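Local coordinates for protein Crov588 (Cafeteriavirus, PDB 6NYR) that is of unknown function but folds as a circular leucine-rich-repeat solenoid built largely from FNIP repeats, of a class whose relatives often bind proteins, at residues K67-L72 against I83-S88; V386-G391 against K401-S406. All blocks are in the same frame, centred on the assembly; numbering follows the deposited sequence.

In the fold
Interaction 1 comes first along the chain and is complete before interaction 2 begins. Their centres lie 62 Å apart on opposite sides of the chain's centre, with nearest atoms about 42 Å apart, so the two do not touch. What they share is the solenoid: short strands, nearly all parallel, follow one another in chain order round the ring, most joined by long loops. Interaction 1 brings together the loops before and after strand 78-80, in the early part of the ring. Interaction 2 packs strand 387-389 against the loop that leads to strand 409-411. The first is thus a mainly polar loop-to-loop contact, the second a largely apolar closure within a coil of the ring.

Interaction 1. Residues K67-L72 against I83-S88; sequences KDVNFL and IYKNHS
Lys-85 reaches across to segment 67-72 and brings its ammonium group to the backbone carbonyl of Lys-67. The bond from Lys-85 NZ to Lys-67 O, at 3.2 Å, is weak, and Lys-85 CE lies almost as near that oxygen, at 3.3 Å, so the end of the chain lies alongside the carbonyl oxygen. The conformation explains the reach: CG is anti to the backbone N (chi1 179°), and bends at chi2 (63°) and chi4 (101°) turn the amine across the gap. Val-69 supplies the apolar part, its CG2 branch resting 4.1 Å from Lys-85 CE. That methyl is anti to the carbonyl carbon of Val-69, beside the backbone N. The lysine chain therefore presents carbon to the valine and nitrogen to the carbonyl.

The same NZ approaches Asn-86 O, though so closely that the exact length is doubtful. It also forms a salt bridge with Glu-91, and the lysine makes a cation-pi contact with Tyr-81, which Val-69 touches too. This buried charge is thus shared among several partners, and the glutamate probably helps to keep it protonated. Ser-88 is the N-cap of helix 89-93, its OG hydrogen-bonded to the backbone N of Glu-91. The contact therefore sits between the loops on either side of strand 78-80, with Glu-91 tying Lys-85 to the short helix that follows.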
# COMPACT_ATOMS: atom_id res chain seq x y z
N LYS A 67 16.54 10.01 -28.87
CA LYS A 67 17.80 10.43 -29.47
C LYS A 67 18.56 9.21 -29.97
O LYS A 67 18.48 8.13 -29.38
CB LYS A 67 18.67 11.20 -28.46
CG LYS A 67 18.04 12.46 -27.91
CD LYS A 67 17.68 13.44 -29.01
CE LYS A 67 17.24 14.78 -28.44
NZ LYS A 67 16.67 15.67 -29.48
N ASP A 68 19.32 9.38 -31.05
CA ASP A 68 20.22 8.33 -31.49
C ASP A 68 21.25 8.07 -30.40
O ASP A 68 21.82 9.01 -29.83
CB ASP A 68 20.91 8.71 -32.80
CG ASP A 68 19.94 8.76 -33.96
OD1 ASP A 68 18.89 9.44 -33.84
OD2 ASP A 68 20.21 8.12 -35.00
N VAL A 69 21.47 6.80 -30.09
CA VAL A 69 22.33 6.38 -28.99
C VAL A 69 23.27 5.31 -29.53
O VAL A 69 22.83 4.19 -29.81
CB VAL A 69 21.52 5.84 -27.80
CG1 VAL A 69 22.44 5.38 -26.68
CG2 VAL A 69 20.55 6.91 -27.29
N ASN A 70 24.55 5.65 -29.68
CA ASN A 70 25.50 4.73 -30.26
C ASN A 70 26.80 4.56 -29.48
O ASN A 70 27.66 3.78 -29.91
CB ASN A 70 25.85 5.17 -31.70
CG ASN A 70 24.74 4.88 -32.68
OD1 ASN A 70 24.69 3.79 -33.27
ND2 ASN A 70 23.84 5.84 -32.87
N PHE A 71 26.97 5.26 -28.36
CA PHE A 71 28.22 5.20 -27.61
C PHE A 71 27.96 5.06 -26.12
O PHE A 71 28.40 5.86 -25.30
CB PHE A 71 29.07 6.43 -27.91
CG PHE A 71 29.64 6.45 -29.30
CD1 PHE A 71 30.64 5.56 -29.65
CD2 PHE A 71 29.16 7.32 -30.26
CE1 PHE A 71 31.17 5.55 -30.93
CE2 PHE A 71 29.68 7.32 -31.54
CZ PHE A 71 30.69 6.43 -31.87
N LEU A 72 27.25 4.00 -25.74
CA LEU A 72 27.08 3.71 -24.33
C LEU A 72 28.39 3.25 -23.72
O LEU A 72 29.24 2.64 -24.39
CB LEU A 72 26.03 2.62 -24.10
CG LEU A 72 24.54 2.95 -24.22
CD1 LEU A 72 24.17 4.24 -23.55
CD2 LEU A 72 24.19 2.96 -25.71
N ILE A 83 8.56 4.84 -24.20
CA ILE A 83 7.48 4.70 -25.17
C ILE A 83 7.80 5.33 -26.51
O ILE A 83 7.31 4.87 -27.55
CB ILE A 83 6.19 5.29 -24.57
CG1 ILE A 83 4.97 4.95 -25.44
CG2 ILE A 83 6.31 6.82 -24.45
CD1 ILE A 83 4.53 3.51 -25.31
N TYR A 84 8.61 6.39 -26.53
CA TYR A 84 8.86 7.14 -27.75
C TYR A 84 10.18 6.78 -28.42
O TYR A 84 10.49 7.34 -29.48
CB TYR A 84 8.82 8.64 -27.44
CG TYR A 84 7.43 9.23 -27.31
CD1 TYR A 84 6.46 9.02 -28.30
CD2 TYR A 84 7.08 10.01 -26.22
CE1 TYR A 84 5.19 9.57 -28.19
CE2 TYR A 84 5.81 10.56 -26.10
CZ TYR A 84 4.88 10.34 -27.09
OH TYR A 84 3.62 10.89 -26.97
N LYS A 85 10.95 5.86 -27.85
CA LYS A 85 12.28 5.56 -28.36
C LYS A 85 12.22 4.55 -29.50
O LYS A 85 11.57 3.50 -29.39
CB LYS A 85 13.17 5.01 -27.24
CG LYS A 85 14.58 4.64 -27.66
CD LYS A 85 15.36 5.85 -28.17
CE LYS A 85 16.83 5.50 -28.41
NZ LYS A 85 17.15 5.26 -29.84
N ASN A 86 12.88 4.88 -30.61
CA ASN A 86 13.07 3.98 -31.74
C ASN A 86 14.51 3.48 -31.77
O ASN A 86 15.37 3.97 -31.03
CB ASN A 86 12.73 4.71 -33.05
CG ASN A 86 12.37 3.75 -34.17
OD1 ASN A 86 12.65 2.56 -34.11
ND2 ASN A 86 11.73 4.28 -35.22
N HIS A 87 14.77 2.50 -32.63
CA HIS A 87 16.12 2.03 -32.85
C HIS A 87 16.33 1.73 -34.33
O HIS A 87 15.42 1.26 -35.02
CB HIS A 87 16.45 0.75 -32.05
CG HIS A 87 16.33 0.91 -30.57
ND1 HIS A 87 17.24 1.61 -29.82
CD2 HIS A 87 15.41 0.44 -29.70
CE1 HIS A 87 16.88 1.59 -28.55
NE2 HIS A 87 15.77 0.88 -28.45
N SER A 88 17.54 1.98 -34.80
CA SER A 88 18.05 1.37 -36.02
C SER A 88 18.84 0.12 -35.64
O SER A 88 19.29 -0.02 -34.50
CB SER A 88 18.94 2.33 -36.80
OG SER A 88 20.26 2.34 -36.29

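Interaction 2. Residues V386-G391 against K401-S406; sequences VHLSFG and KVLPNS
Leu-388, the residue that meets Leu-403 across the contact, lays CD1 over one face of the Phe-390 ring, 4.3 Å above its plane and shifted toward the rim. The phenyl ring is also stacked with Phe-394 and meets Phe-368 with the planes only about 10° apart. The imidazole of His-387, whose CB points away from segment 401-406, is stacked with Tyr-409 and also meets the ring of His-365, at a modest tilt.

The other methyl of Leu-388 makes the crossing. CD2 meets Leu-403 CD2 at 3.8 Å, branch end to branch end, and the two side chains cross at about a right angle. In Leu-388, chi1 (176°) carries CG toward the loop, and chi2 (60°) divides the methyls between the phenyl ring and Leu-403. Both leucines also touch Leu-410 of strand 409-411.

Near the start of the strand the contact is to a backbone oxygen: Val-386 CA and CG1 lie 3.8 Å and 3.9 Å from Ser-406 O, in van der Waals contact without a hydrogen bond. Ser-406 turns its hydroxyl to the backbone, where OG is hydrogen-bonded to Asn-383 O and Leu-385 O just before strand 387-389.

A strand whose inward leucine packs on a leucine from the returning loop, with Phe-390 packed between Leu-388 and neighbouring phenylalanines, is the interior of a leucine-rich-repeat solenoid, here of FNIP repeats.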
# COMPACT_ATOMS: atom_id res chain seq x y z
N VAL A 386 -10.03 -14.83 18.87
CA VAL A 386 -9.37 -13.62 19.33
C VAL A 386 -9.82 -12.39 18.55
O VAL A 386 -9.75 -11.27 19.09
CB VAL A 386 -7.83 -13.75 19.25
CG1 VAL A 386 -7.36 -15.02 19.95
CG2 VAL A 386 -7.36 -13.71 17.81
N HIS A 387 -10.31 -12.55 17.32
CA HIS A 387 -10.55 -11.45 16.40
C HIS A 387 -11.93 -11.63 15.79
O HIS A 387 -12.19 -12.62 15.11
CB HIS A 387 -9.48 -11.42 15.30
CG HIS A 387 -9.53 -10.21 14.43
ND1 HIS A 387 -10.52 -10.01 13.49
CD2 HIS A 387 -8.70 -9.15 14.34
CE1 HIS A 387 -10.31 -8.87 12.87
NE2 HIS A 387 -9.21 -8.32 13.36
N LEU A 388 -12.82 -10.67 16.05
CA LEU A 388 -14.21 -10.74 15.59
C LEU A 388 -14.58 -9.42 14.94
O LEU A 388 -14.51 -8.37 15.59
CB LEU A 388 -15.16 -11.07 16.74
CG LEU A 388 -16.65 -11.06 16.39
CD1 LEU A 388 -16.95 -12.08 15.31
CD2 LEU A 388 -17.47 -11.33 17.64
N SER A 389 -14.96 -9.47 13.67
CA SER A 389 -15.34 -8.30 12.89
C SER A 389 -16.75 -8.50 12.34
O SER A 389 -17.00 -9.48 11.64
CB SER A 389 -14.34 -8.05 11.77
OG SER A 389 -14.65 -6.88 11.04
N PHE A 390 -17.64 -7.56 12.65
CA PHE A 390 -18.99 -7.55 12.10
C PHE A 390 -19.09 -6.60 10.91
O PHE A 390 -18.34 -5.62 10.81
CB PHE A 390 -20.02 -7.14 13.16
CG PHE A 390 -20.25 -8.18 14.23
CD1 PHE A 390 -21.07 -9.26 13.99
CD2 PHE A 390 -19.65 -8.06 15.47
CE1 PHE A 390 -21.29 -10.21 14.97
CE2 PHE A 390 -19.86 -9.01 16.45
CZ PHE A 390 -20.68 -10.09 16.20
N GLY A 391 -20.02 -6.91 10.01
CA GLY A 391 -20.27 -6.10 8.83
C GLY A 391 -21.28 -4.98 9.07
O GLY A 391 -21.63 -4.66 10.21
N LYS A 401 -23.02 -14.06 28.15
CA LYS A 401 -22.05 -15.11 27.88
C LYS A 401 -21.88 -15.40 26.39
O LYS A 401 -21.62 -16.55 26.01
CB LYS A 401 -22.43 -16.38 28.63
CG LYS A 401 -21.80 -16.50 30.02
CD LYS A 401 -22.43 -15.51 31.00
CE LYS A 401 -21.37 -14.86 31.89
NZ LYS A 401 -21.01 -15.67 33.09
N VAL A 402 -21.99 -14.38 25.55
CA VAL A 402 -21.91 -14.58 24.10
C VAL A 402 -20.48 -14.46 23.61
O VAL A 402 -19.97 -15.35 22.91
CB VAL A 402 -22.84 -13.58 23.38
CG1 VAL A 402 -22.74 -13.76 21.88
CG2 VAL A 402 -24.27 -13.74 23.87
N LEU A 403 -19.80 -13.37 23.94
CA LEU A 403 -18.43 -13.17 23.48
C LEU A 403 -17.46 -14.01 24.31
O LEU A 403 -17.56 -14.02 25.54
CB LEU A 403 -18.06 -11.69 23.56
CG LEU A 403 -18.94 -10.77 22.71
CD1 LEU A 403 -18.64 -9.30 23.01
CD2 LEU A 403 -18.75 -11.06 21.23
N PRO A 404 -16.54 -14.73 23.68
CA PRO A 404 -15.62 -15.58 24.44
C PRO A 404 -14.58 -14.78 25.22
O PRO A 404 -14.19 -13.68 24.82
CB PRO A 404 -14.96 -16.45 23.36
CG PRO A 404 -15.00 -15.59 22.13
CD PRO A 404 -16.28 -14.79 22.22
N ASN A 405 -14.13 -15.36 26.33
CA ASN A 405 -13.09 -14.74 27.13
C ASN A 405 -11.80 -14.53 26.36
O ASN A 405 -11.02 -13.65 26.73
CB ASN A 405 -12.78 -15.58 28.38
CG ASN A 405 -13.98 -15.71 29.31
OD1 ASN A 405 -14.77 -14.78 29.46
ND2 ASN A 405 -14.11 -16.87 29.94
N SER A 406 -11.56 -15.30 25.30
CA SER A 406 -10.31 -15.18 24.57
C SER A 406 -10.26 -13.98 23.64
O SER A 406 -9.19 -13.68 23.10
CB SER A 406 -10.06 -16.45 23.75
OG SER A 406 -11.17 -16.74 22.91